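Local structure of single-strand DNA-binding protein (Agrobacterium tumefaciens, 3BTP) at residues R113-I118 against G157-P162; L151-V156 against D302-L307; L320-R325 against L375-N380. The protein binds single-stranded DNA of any sequence and mediates nuclear uptake of the transferred T-DNA strand during plant transformation by Agrobacterium. All coordinates share one frame; numbering follows the deposited sequence.

Interaction 1 (R113-I118 against G157-P162); sequences RTDEYI and GNYYPP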
loop_
_atom_site.group_PDB
_atom_site.type_symbol
_atom_site.label_atom_id
_atom_site.label_comp_id
_atom_site.label_asym_id
_atom_site.label_seq_id
_atom_site.Cartn_x
_atom_site.Cartn_y
_atom_site.Cartn_z
ATOM N N ARG A 113 -11.783 -14.056 11.837
ATOM C CA ARG A 113 -12.089 -12.735 12.357
ATOM C C ARG A 113 -13.565 -12.502 12.285
ATOM O O ARG A 113 -14.218 -12.851 11.297
ATOM C CB ARG A 113 -11.403 -11.687 11.522
ATOM C CG ARG A 113 -9.891 -11.568 11.706
ATOM C CD ARG A 113 -9.618 -10.147 11.291
ATOM N NE ARG A 113 -8.775 -9.521 12.256
ATOM C CZ ARG A 113 -9.002 -8.420 12.938
ATOM N NH1 ARG A 113 -10.088 -7.711 12.784
ATOM N NH2 ARG A 113 -8.057 -8.037 13.774
ATOM N N THR A 114 -14.086 -11.889 13.330
ATOM C CA THR A 114 -15.492 -11.483 13.394
ATOM C C THR A 114 -15.896 -10.341 12.412
ATOM O O THR A 114 -17.056 -10.160 12.132
ATOM C CB THR A 114 -15.850 -11.063 14.829
ATOM O OG1 THR A 114 -15.055 -9.926 15.194
ATOM C CG2 THR A 114 -15.632 -12.276 15.843
ATOM N N ASP A 115 -14.916 -9.614 11.884
ATOM C CA ASP A 115 -15.103 -8.493 10.984
ATOM C C ASP A 115 -14.500 -8.737 9.594
ATOM O O ASP A 115 -14.156 -7.801 8.883
ATOM C CB ASP A 115 -14.503 -7.223 11.648
ATOM C CG ASP A 115 -12.973 -7.295 11.801
ATOM O OD1 ASP A 115 -12.446 -8.332 11.394
ATOM O OD2 ASP A 115 -12.302 -6.328 12.292
ATOM N N GLU A 116 -14.391 -9.998 9.199
ATOM C CA GLU A 116 -13.749 -10.401 7.934
ATOM C C GLU A 116 -14.583 -9.986 6.681
ATOM O O GLU A 116 -14.077 -10.013 5.544
ATOM C CB GLU A 116 -13.471 -11.926 7.970
ATOM C CG GLU A 116 -14.739 -12.850 7.983
ATOM C CD GLU A 116 -14.403 -14.408 7.784
ATOM O OE1 GLU A 116 -13.254 -14.823 7.417
ATOM O OE2 GLU A 116 -15.323 -15.228 7.993
ATOM N N TYR A 117 -15.886 -9.674 6.904
ATOM C CA TYR A 117 -16.675 -8.955 5.918
ATOM C C TYR A 117 -17.667 -7.985 6.553
ATOM O O TYR A 117 -18.027 -8.099 7.753
ATOM C CB TYR A 117 -17.281 -9.857 4.781
ATOM C CG TYR A 117 -18.450 -10.735 5.235
ATOM C CD1 TYR A 117 -19.761 -10.216 5.295
ATOM C CD2 TYR A 117 -18.224 -12.067 5.664
ATOM C CE1 TYR A 117 -20.836 -10.989 5.737
ATOM C CE2 TYR A 117 -19.282 -12.866 6.066
ATOM C CZ TYR A 117 -20.583 -12.317 6.119
ATOM O OH TYR A 117 -21.613 -13.094 6.556
ATOM N N ILE A 118 -18.043 -7.002 5.736
ATOM C CA ILE A 118 -19.078 -6.055 6.021
ATOM C C ILE A 118 -20.087 -6.099 4.841
ATOM O O ILE A 118 -19.685 -6.112 3.676
ATOM C CB ILE A 118 -18.499 -4.629 6.168
ATOM C CG1 ILE A 118 -17.409 -4.554 7.272
ATOM C CG2 ILE A 118 -19.604 -3.609 6.401
ATOM C CD1 ILE A 118 -16.630 -3.279 7.273
ATOM N N GLY A 157 -6.449 -4.938 7.152
ATOM C CA GLY A 157 -7.657 -4.199 7.536
ATOM C C GLY A 157 -8.182 -3.213 6.490
ATOM O O GLY A 157 -9.024 -2.396 6.794
ATOM N N ASN A 158 -7.643 -3.284 5.266
ATOM C CA ASN A 158 -8.284 -2.704 4.057
ATOM C C ASN A 158 -9.473 -3.575 3.714
ATOM O O ASN A 158 -9.454 -4.787 4.002
ATOM C CB ASN A 158 -7.357 -2.701 2.857
ATOM C CG ASN A 158 -6.009 -2.047 3.146
ATOM O OD1 ASN A 158 -5.897 -1.028 3.830
ATOM N ND2 ASN A 158 -4.970 -2.658 2.618
ATOM N N TYR A 159 -10.493 -2.965 3.128
ATOM C CA TYR A 159 -11.709 -3.668 2.731
ATOM C C TYR A 159 -11.925 -3.542 1.208
ATOM O O TYR A 159 -11.991 -2.430 0.628
ATOM C CB TYR A 159 -12.946 -3.171 3.571
ATOM C CG TYR A 159 -13.053 -3.807 4.975
ATOM C CD1 TYR A 159 -13.742 -4.969 5.180
ATOM C CD2 TYR A 159 -12.406 -3.264 6.058
ATOM C CE1 TYR A 159 -13.842 -5.563 6.456
ATOM C CE2 TYR A 159 -12.460 -3.858 7.351
ATOM C CZ TYR A 159 -13.193 -5.002 7.538
ATOM O OH TYR A 159 -13.250 -5.615 8.777
ATOM N N TYR A 160 -12.053 -4.692 0.573
ATOM C CA TYR A 160 -12.182 -4.806 -0.895
ATOM C C TYR A 160 -13.570 -5.231 -1.247
ATOM O O TYR A 160 -14.086 -6.176 -0.658
ATOM C CB TYR A 160 -11.263 -5.900 -1.458
ATOM C CG TYR A 160 -9.796 -5.539 -1.548
ATOM C CD1 TYR A 160 -9.226 -5.226 -2.782
ATOM C CD2 TYR A 160 -8.983 -5.486 -0.403
ATOM C CE1 TYR A 160 -7.897 -4.916 -2.885
ATOM C CE2 TYR A 160 -7.646 -5.131 -0.487
ATOM C CZ TYR A 160 -7.102 -4.854 -1.744
ATOM O OH TYR A 160 -5.757 -4.562 -1.898
ATOM N N PRO A 161 -14.156 -4.550 -2.262
ATOM C CA PRO A 161 -15.436 -4.980 -2.835
ATOM C C PRO A 161 -15.106 -6.077 -3.810
ATOM O O PRO A 161 -13.935 -6.255 -4.120
ATOM C CB PRO A 161 -15.977 -3.695 -3.524
ATOM C CG PRO A 161 -14.700 -2.918 -3.940
ATOM C CD PRO A 161 -13.587 -3.339 -2.933
ATOM N N PRO A 162 -16.121 -6.833 -4.291
ATOM C CA PRO A 162 -15.939 -8.143 -4.889
ATOM C C PRO A 162 -15.040 -8.271 -6.129
ATOM O O PRO A 162 -14.245 -9.180 -6.122
ATOM C CB PRO A 162 -17.404 -8.599 -5.182
ATOM C CG PRO A 162 -18.189 -7.852 -4.152
ATOM C CD PRO A 162 -17.558 -6.515 -4.169
#
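Tyr159 does nearly all the work here: Ile118 CD1 covers one face of its ring and the carbonyl of Asp115 meets its hydroxyl at the edge. The tight part is apolar. The Ile118 methyl CD1 sits over the phenol, 3.8 Å from the centroid of the Tyr159 ring and 16° off the normal, a CH-pi contact; its closest approach is to Tyr159 CE1, at 3.7 Å. Ile118 CG1 lies beside the backbone N (chi1 -57°), and with an extended chain beyond it the methyl is carried out over the ring, the two side chains crossing at about a right angle. At the rim of the same ring the hydroxyl takes over. Tyr159 OH donates to the backbone carbonyl Asp115 O, which lies in the ring plane; the modelled 2.4 Å between these two atoms is too short to be taken literally. The Asp115 carboxylate stands nearly perpendicular to the ring, 87° between planes, with Asp115 CG 3.5 Å from Tyr159 OH. Arg153 NH1 also bonds to that hydroxyl, so the buried phenol has polar partners from two segments.

The looser side is the start of the type I turn that runs from Arg113 to Glu116. Arg113 and Thr114 are exposed and reach nothing in 157-162. Arg113 instead turns back on its own segment: Arg113 NH1 approaches Asp115 OD1 at 2.8 Å and Asp115 OD2 at 2.7 Å, with the carboxylate at the edge of the guanidinium. Lys266 and Arg153 bind Asp115 OD2 as well, which would favour a charged carboxylate.

In the antiparallel sheet, strand 149-153 runs between 117-124 and 159-160, so Tyr159 reaches across Leu151 of that middle strand, while strand 263-266 covers Ile118 through Leu264 and Tyr159 through Lys266.

Interaction 2 (L151-V156 against D302-L307); sequences LYRDGV and DTEIKL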
loop_
_atom_site.group_PDB
_atom_site.type_symbol
_atom_site.label_atom_id
_atom_site.label_comp_id
_atom_site.label_asym_id
_atom_site.label_seq_id
_atom_site.Cartn_x
_atom_site.Cartn_y
_atom_site.Cartn_z
ATOM N N LEU A 151 -17.880 -6.266 1.480
ATOM C CA LEU A 151 -16.522 -5.752 1.679
ATOM C C LEU A 151 -15.709 -6.829 2.418
ATOM O O LEU A 151 -16.164 -7.275 3.437
ATOM C CB LEU A 151 -16.565 -4.406 2.437
ATOM C CG LEU A 151 -17.089 -3.153 1.688
ATOM C CD1 LEU A 151 -17.034 -1.867 2.530
ATOM C CD2 LEU A 151 -16.302 -2.843 0.352
ATOM N N TYR A 152 -14.579 -7.303 1.832
ATOM C CA TYR A 152 -13.725 -8.357 2.446
ATOM C C TYR A 152 -12.465 -7.726 3.095
ATOM O O TYR A 152 -11.766 -6.962 2.434
ATOM C CB TYR A 152 -13.294 -9.347 1.382
ATOM C CG TYR A 152 -14.441 -9.937 0.632
ATOM C CD1 TYR A 152 -15.096 -11.067 1.128
ATOM C CD2 TYR A 152 -14.915 -9.350 -0.551
ATOM C CE1 TYR A 152 -16.178 -11.593 0.473
ATOM C CE2 TYR A 152 -16.006 -9.870 -1.227
ATOM C CZ TYR A 152 -16.609 -11.009 -0.712
ATOM O OH TYR A 152 -17.647 -11.588 -1.373
ATOM N N ARG A 153 -12.197 -8.033 4.348
ATOM C CA ARG A 153 -11.047 -7.491 5.078
ATOM C C ARG A 153 -9.790 -8.216 4.548
ATOM O O ARG A 153 -9.815 -9.431 4.386
ATOM C CB ARG A 153 -11.199 -7.772 6.564
ATOM C CG ARG A 153 -10.204 -6.994 7.455
ATOM C CD ARG A 153 -10.180 -7.553 8.925
ATOM N NE ARG A 153 -9.191 -6.815 9.744
ATOM C CZ ARG A 153 -9.372 -5.599 10.277
ATOM N NH1 ARG A 153 -10.542 -4.951 10.159
ATOM N NH2 ARG A 153 -8.384 -5.028 10.981
ATOM N N ASP A 154 -8.717 -7.486 4.212
ATOM C CA ASP A 154 -7.457 -8.120 3.803
ATOM C C ASP A 154 -6.550 -8.249 5.029
ATOM O O ASP A 154 -7.013 -8.018 6.144
ATOM C CB ASP A 154 -6.780 -7.416 2.611
ATOM C CG ASP A 154 -6.060 -6.082 2.972
ATOM O OD1 ASP A 154 -6.016 -5.674 4.162
ATOM O OD2 ASP A 154 -5.579 -5.392 2.005
ATOM N N GLY A 155 -5.256 -8.559 4.821
ATOM C CA GLY A 155 -4.371 -8.801 5.951
ATOM C C GLY A 155 -4.011 -7.619 6.831
ATOM O O GLY A 155 -3.602 -7.817 7.964
ATOM N N VAL A 156 -4.179 -6.405 6.332
ATOM C CA VAL A 156 -3.960 -5.164 7.096
ATOM C C VAL A 156 -5.265 -4.401 7.456
ATOM O O VAL A 156 -5.206 -3.308 8.023
ATOM C CB VAL A 156 -2.924 -4.209 6.366
ATOM C CG1 VAL A 156 -1.557 -4.930 6.217
ATOM C CG2 VAL A 156 -3.376 -3.852 4.971
ATOM N N ASP A 302 -9.830 2.215 19.868
ATOM C CA ASP A 302 -9.674 1.022 19.023
ATOM C C ASP A 302 -10.476 1.075 17.713
ATOM O O ASP A 302 -10.525 0.075 16.990
ATOM C CB ASP A 302 -10.134 -0.242 19.773
ATOM C CG ASP A 302 -9.067 -0.792 20.743
ATOM O OD1 ASP A 302 -8.025 -0.116 20.942
ATOM O OD2 ASP A 302 -9.280 -1.914 21.296
ATOM N N THR A 303 -11.135 2.203 17.461
ATOM C CA THR A 303 -11.914 2.464 16.253
ATOM C C THR A 303 -11.055 2.455 14.980
ATOM O O THR A 303 -9.976 2.963 14.974
ATOM C CB THR A 303 -12.679 3.816 16.375
ATOM O OG1 THR A 303 -13.484 3.751 17.549
ATOM C CG2 THR A 303 -13.669 4.020 15.211
ATOM N N GLU A 304 -11.552 1.854 13.910
ATOM C CA GLU A 304 -10.832 1.853 12.619
ATOM C C GLU A 304 -11.433 2.874 11.662
ATOM O O GLU A 304 -12.610 3.030 11.609
ATOM C CB GLU A 304 -10.894 0.468 12.014
ATOM C CG GLU A 304 -9.840 -0.428 12.603
ATOM C CD GLU A 304 -9.960 -1.907 12.167
ATOM O OE1 GLU A 304 -10.644 -2.256 11.138
ATOM O OE2 GLU A 304 -9.317 -2.717 12.877
ATOM N N ILE A 305 -10.612 3.550 10.895
ATOM C CA ILE A 305 -11.120 4.461 9.887
ATOM C C ILE A 305 -10.577 4.035 8.557
ATOM O O ILE A 305 -9.384 3.926 8.416
ATOM C CB ILE A 305 -10.658 5.974 10.127
ATOM C CG1 ILE A 305 -11.051 6.477 11.544
ATOM C CG2 ILE A 305 -11.264 6.889 9.033
ATOM C CD1 ILE A 305 -10.332 7.734 11.932
ATOM N N LYS A 306 -11.472 3.838 7.584
ATOM C CA LYS A 306 -11.163 3.562 6.189
ATOM C C LYS A 306 -11.516 4.733 5.313
ATOM O O LYS A 306 -12.585 5.354 5.429
ATOM C CB LYS A 306 -11.984 2.379 5.641
ATOM C CG LYS A 306 -12.174 1.328 6.663
ATOM C CD LYS A 306 -10.842 0.739 7.231
ATOM C CE LYS A 306 -11.210 -0.289 8.356
ATOM N NZ LYS A 306 -10.039 -1.086 8.867
ATOM N N LEU A 307 -10.610 4.946 4.377
ATOM C CA LEU A 307 -10.701 6.032 3.408
ATOM C C LEU A 307 -10.722 5.375 2.006
ATOM O O LEU A 307 -9.846 4.578 1.644
ATOM C CB LEU A 307 -9.509 6.929 3.635
ATOM C CG LEU A 307 -9.504 8.068 4.655
ATOM C CD1 LEU A 307 -10.704 8.238 5.511
ATOM C CD2 LEU A 307 -8.288 8.006 5.477
#
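A salt-bridge network joins two four-stranded antiparallel sheets here, linking strand 149-153 of one to strand 304-308 of the other. The backbones stay well apart, with the CA atoms of Arg153 and Lys306 11.1 Å from each other, and long charged side chains span the distance. Arg153 has CG anti to its own N (chi1 -168°) and stays extended as far as NE, which brings its guanidinium up to Glu304 arriving from the opposite direction. The grip is bidentate and end-on. Arg153 NH1 bonds to Glu304 OE1 at 2.9 Å, almost straight at 171°, and uses the syn lone pair of that oxygen. The second bond, Arg153 NH2 to Glu304 OE2, is longer at 3.1 Å; OE2 is met on its syn side but 30° out of the carboxylate plane, and the two flat groups are turned 36° apart.

Glu304 OE1 has another donor, the ammonium of Lys306, two residues along the same strand. Arg153 NH1 and Lys306 NZ thus stand 4.1 Å apart, sharing this oxygen, and two cations on one carboxylate probably keep it ionised. Lys306 is also bound by Asp316 and by the carbonyl of Gly157, which ties strand 304-308 to the loop after strand 149-153. In that loop Val156 N bonds to Asp154 OD1, an Asx turn. Lys306 NZ comes to Glu304 OE1 from above the carboxylate plane, 2.6 Å away.

Interaction 3 (L320-R325 against L375-N380); sequences LESWER and LQNLPN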
loop_
_atom_site.group_PDB
_atom_site.type_symbol
_atom_site.label_atom_id
_atom_site.label_comp_id
_atom_site.label_asym_id
_atom_site.label_seq_id
_atom_site.Cartn_x
_atom_site.Cartn_y
_atom_site.Cartn_z
ATOM N N LEU A 320 -2.376 3.328 5.129
ATOM C CA LEU A 320 -1.984 4.465 4.259
ATOM C C LEU A 320 -0.781 5.255 4.829
ATOM O O LEU A 320 0.161 5.537 4.114
ATOM C CB LEU A 320 -3.199 5.402 4.072
ATOM C CG LEU A 320 -4.373 4.904 3.206
ATOM C CD1 LEU A 320 -5.539 5.939 3.183
ATOM C CD2 LEU A 320 -3.918 4.558 1.809
ATOM N N GLU A 321 -0.807 5.576 6.121
ATOM C CA GLU A 321 0.308 6.258 6.769
ATOM C C GLU A 321 1.570 5.441 6.778
ATOM O O GLU A 321 2.659 6.011 6.571
ATOM C CB GLU A 321 -0.008 6.595 8.250
ATOM C CG GLU A 321 -1.044 7.656 8.388
ATOM C CD GLU A 321 -0.532 8.966 7.842
ATOM O OE1 GLU A 321 0.526 9.455 8.320
ATOM O OE2 GLU A 321 -1.167 9.483 6.910
ATOM N N SER A 322 1.477 4.128 7.062
ATOM C CA SER A 322 2.690 3.251 6.920
ATOM C C SER A 322 3.239 3.225 5.485
ATOM O O SER A 322 4.413 2.938 5.275
ATOM C CB SER A 322 2.402 1.786 7.364
ATOM O OG SER A 322 1.689 1.044 6.360
ATOM N N TRP A 323 2.389 3.412 4.472
ATOM C CA TRP A 323 2.864 3.492 3.091
ATOM C C TRP A 323 3.630 4.824 2.839
ATOM O O TRP A 323 4.760 4.817 2.290
ATOM C CB TRP A 323 1.698 3.330 2.111
ATOM C CG TRP A 323 2.138 3.402 0.661
ATOM C CD1 TRP A 323 2.191 4.518 -0.133
ATOM C CD2 TRP A 323 2.589 2.303 -0.157
ATOM N NE1 TRP A 323 2.640 4.182 -1.381
ATOM C CE2 TRP A 323 2.889 2.834 -1.429
ATOM C CE3 TRP A 323 2.709 0.925 0.058
ATOM C CZ2 TRP A 323 3.309 2.050 -2.479
ATOM C CZ3 TRP A 323 3.179 0.130 -0.960
ATOM C CH2 TRP A 323 3.481 0.690 -2.226
ATOM N N GLU A 324 3.046 5.958 3.264
ATOM C CA GLU A 324 3.685 7.279 3.129
ATOM C C GLU A 324 3.071 8.125 4.207
ATOM O O GLU A 324 1.862 8.333 4.172
ATOM C CB GLU A 324 3.364 7.948 1.742
ATOM C CG GLU A 324 4.026 9.425 1.446
ATOM C CD GLU A 324 3.140 10.405 0.487
ATOM O OE1 GLU A 324 2.888 10.033 -0.707
ATOM O OE2 GLU A 324 2.655 11.528 0.958
ATOM N N ARG A 325 3.871 8.679 5.104
ATOM C CA ARG A 325 3.350 9.601 6.110
ATOM C C ARG A 325 2.633 10.763 5.461
ATOM O O ARG A 325 3.098 11.268 4.471
ATOM C CB ARG A 325 4.477 10.100 7.000
ATOM C CG ARG A 325 4.896 9.067 8.008
ATOM C CD ARG A 325 5.555 7.740 7.351
ATOM N NE ARG A 325 5.470 6.551 8.242
ATOM C CZ ARG A 325 4.778 6.553 9.389
ATOM N NH1 ARG A 325 4.077 7.636 9.743
ATOM N NH2 ARG A 325 4.745 5.473 10.162
ATOM N N LEU A 375 7.344 -4.266 9.862
ATOM C CA LEU A 375 7.003 -4.605 11.222
ATOM C C LEU A 375 5.555 -4.266 11.623
ATOM O O LEU A 375 4.967 -4.976 12.456
ATOM C CB LEU A 375 7.948 -3.901 12.207
ATOM C CG LEU A 375 9.205 -4.680 12.641
ATOM C CD1 LEU A 375 10.122 -5.215 11.487
ATOM C CD2 LEU A 375 10.000 -3.836 13.589
ATOM N N GLN A 376 4.997 -3.182 11.056
ATOM C CA GLN A 376 3.628 -2.766 11.324
ATOM C C GLN A 376 2.660 -3.718 10.633
ATOM O O GLN A 376 1.613 -4.117 11.162
ATOM C CB GLN A 376 3.370 -1.281 10.834
ATOM C CG GLN A 376 2.631 -0.387 11.892
ATOM C CD GLN A 376 1.221 0.087 11.450
ATOM O OE1 GLN A 376 1.084 1.201 10.954
ATOM N NE2 GLN A 376 0.174 -0.751 11.645
ATOM N N ASN A 377 2.977 -4.020 9.408
ATOM C CA ASN A 377 2.007 -4.622 8.525
ATOM C C ASN A 377 2.142 -6.165 8.438
ATOM O O ASN A 377 1.180 -6.847 8.073
ATOM C CB ASN A 377 2.099 -4.000 7.140
ATOM C CG ASN A 377 1.561 -2.605 7.104
ATOM O OD1 ASN A 377 2.195 -1.735 6.571
ATOM N ND2 ASN A 377 0.402 -2.381 7.680
ATOM N N LEU A 378 3.343 -6.698 8.709
ATOM C CA LEU A 378 3.496 -8.171 8.663
ATOM C C LEU A 378 4.287 -8.579 9.903
ATOM O O LEU A 378 5.438 -9.008 9.788
ATOM C CB LEU A 378 4.237 -8.630 7.405
ATOM C CG LEU A 378 3.670 -8.470 5.981
ATOM C CD1 LEU A 378 3.814 -7.045 5.505
ATOM C CD2 LEU A 378 4.455 -9.429 5.051
ATOM N N PRO A 379 3.661 -8.466 11.096
ATOM C CA PRO A 379 4.340 -8.705 12.389
ATOM C C PRO A 379 4.817 -10.190 12.555
ATOM O O PRO A 379 5.672 -10.471 13.402
ATOM C CB PRO A 379 3.255 -8.355 13.427
ATOM C CG PRO A 379 1.932 -8.662 12.672
ATOM C CD PRO A 379 2.213 -8.191 11.254
ATOM N N ASN A 380 4.247 -11.104 11.769
ATOM C CA ASN A 380 4.677 -12.486 11.764
ATOM C C ASN A 380 5.410 -12.939 10.502
ATOM O O ASN A 380 5.681 -14.115 10.377
ATOM C CB ASN A 380 3.470 -13.413 12.004
ATOM C CG ASN A 380 2.798 -13.145 13.350
ATOM O OD1 ASN A 380 3.434 -13.217 14.436
ATOM N ND2 ASN A 380 1.520 -12.768 13.284
#
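This is a small polar contact between the last turns of two helices, 317-323 and 371-377, deep in the chain. The first helix follows strand 314-316 of a four-stranded sheet; the second follows strand 367-370 of the barrel. Ser322 faces Asn377, its OG 2.8 Å from Asn377 OD1. The same hydroxyl is within bonding reach of the carbonyl of Tyr319, one turn back, so its one proton has two possible acceptors. Ser322 OG sits between the backbone N and the carbonyl carbon (chi1 78°), a position from which it can face both its own helix and Asn377. The amide is brought across by Asn377 CG lying beside the backbone N.

Next to this pair, Gln376 OE1 passes 3.9 Å from Ser322 CB; Gln376 is exposed here, at the solvent side. Tyr373, one turn earlier on the second helix, packs on both Ser322 and Trp323, while Arg325, just past the end of the first helix, forms a salt bridge with Asp372. A chain of another protein packs on Leu320, Trp323 and Leu378. The arrangement is helix-end packing through a serine hydroxyl and an asparagine amide, with the CA atoms of Ser322 and Gln376 7.5 Å apart.

Interactions 1 and 2 lie together, their centres about 7 Å apart. Strand 149-153 of interaction 2 lies between the two strands of interaction 1 and pairs with both, as in the 2.8 Å bond from Tyr152 N to Tyr160 O, while Arg153 NH1 bonds to Asp115 and Tyr159 of interaction 1 as well as to Glu304. Their segments alternate along the chain. Interaction 3 follows later in sequence, its centre about 13 Å from that of interaction 2 and about 18 Å from that of interaction 1. It touches interaction 2 by packing, Val156 CG1 lying 3.5 Å from Asn377 ND2, and Leu307 meeting Leu320. Between interactions 1 and 3 the nearest atoms are about 6 Å apart.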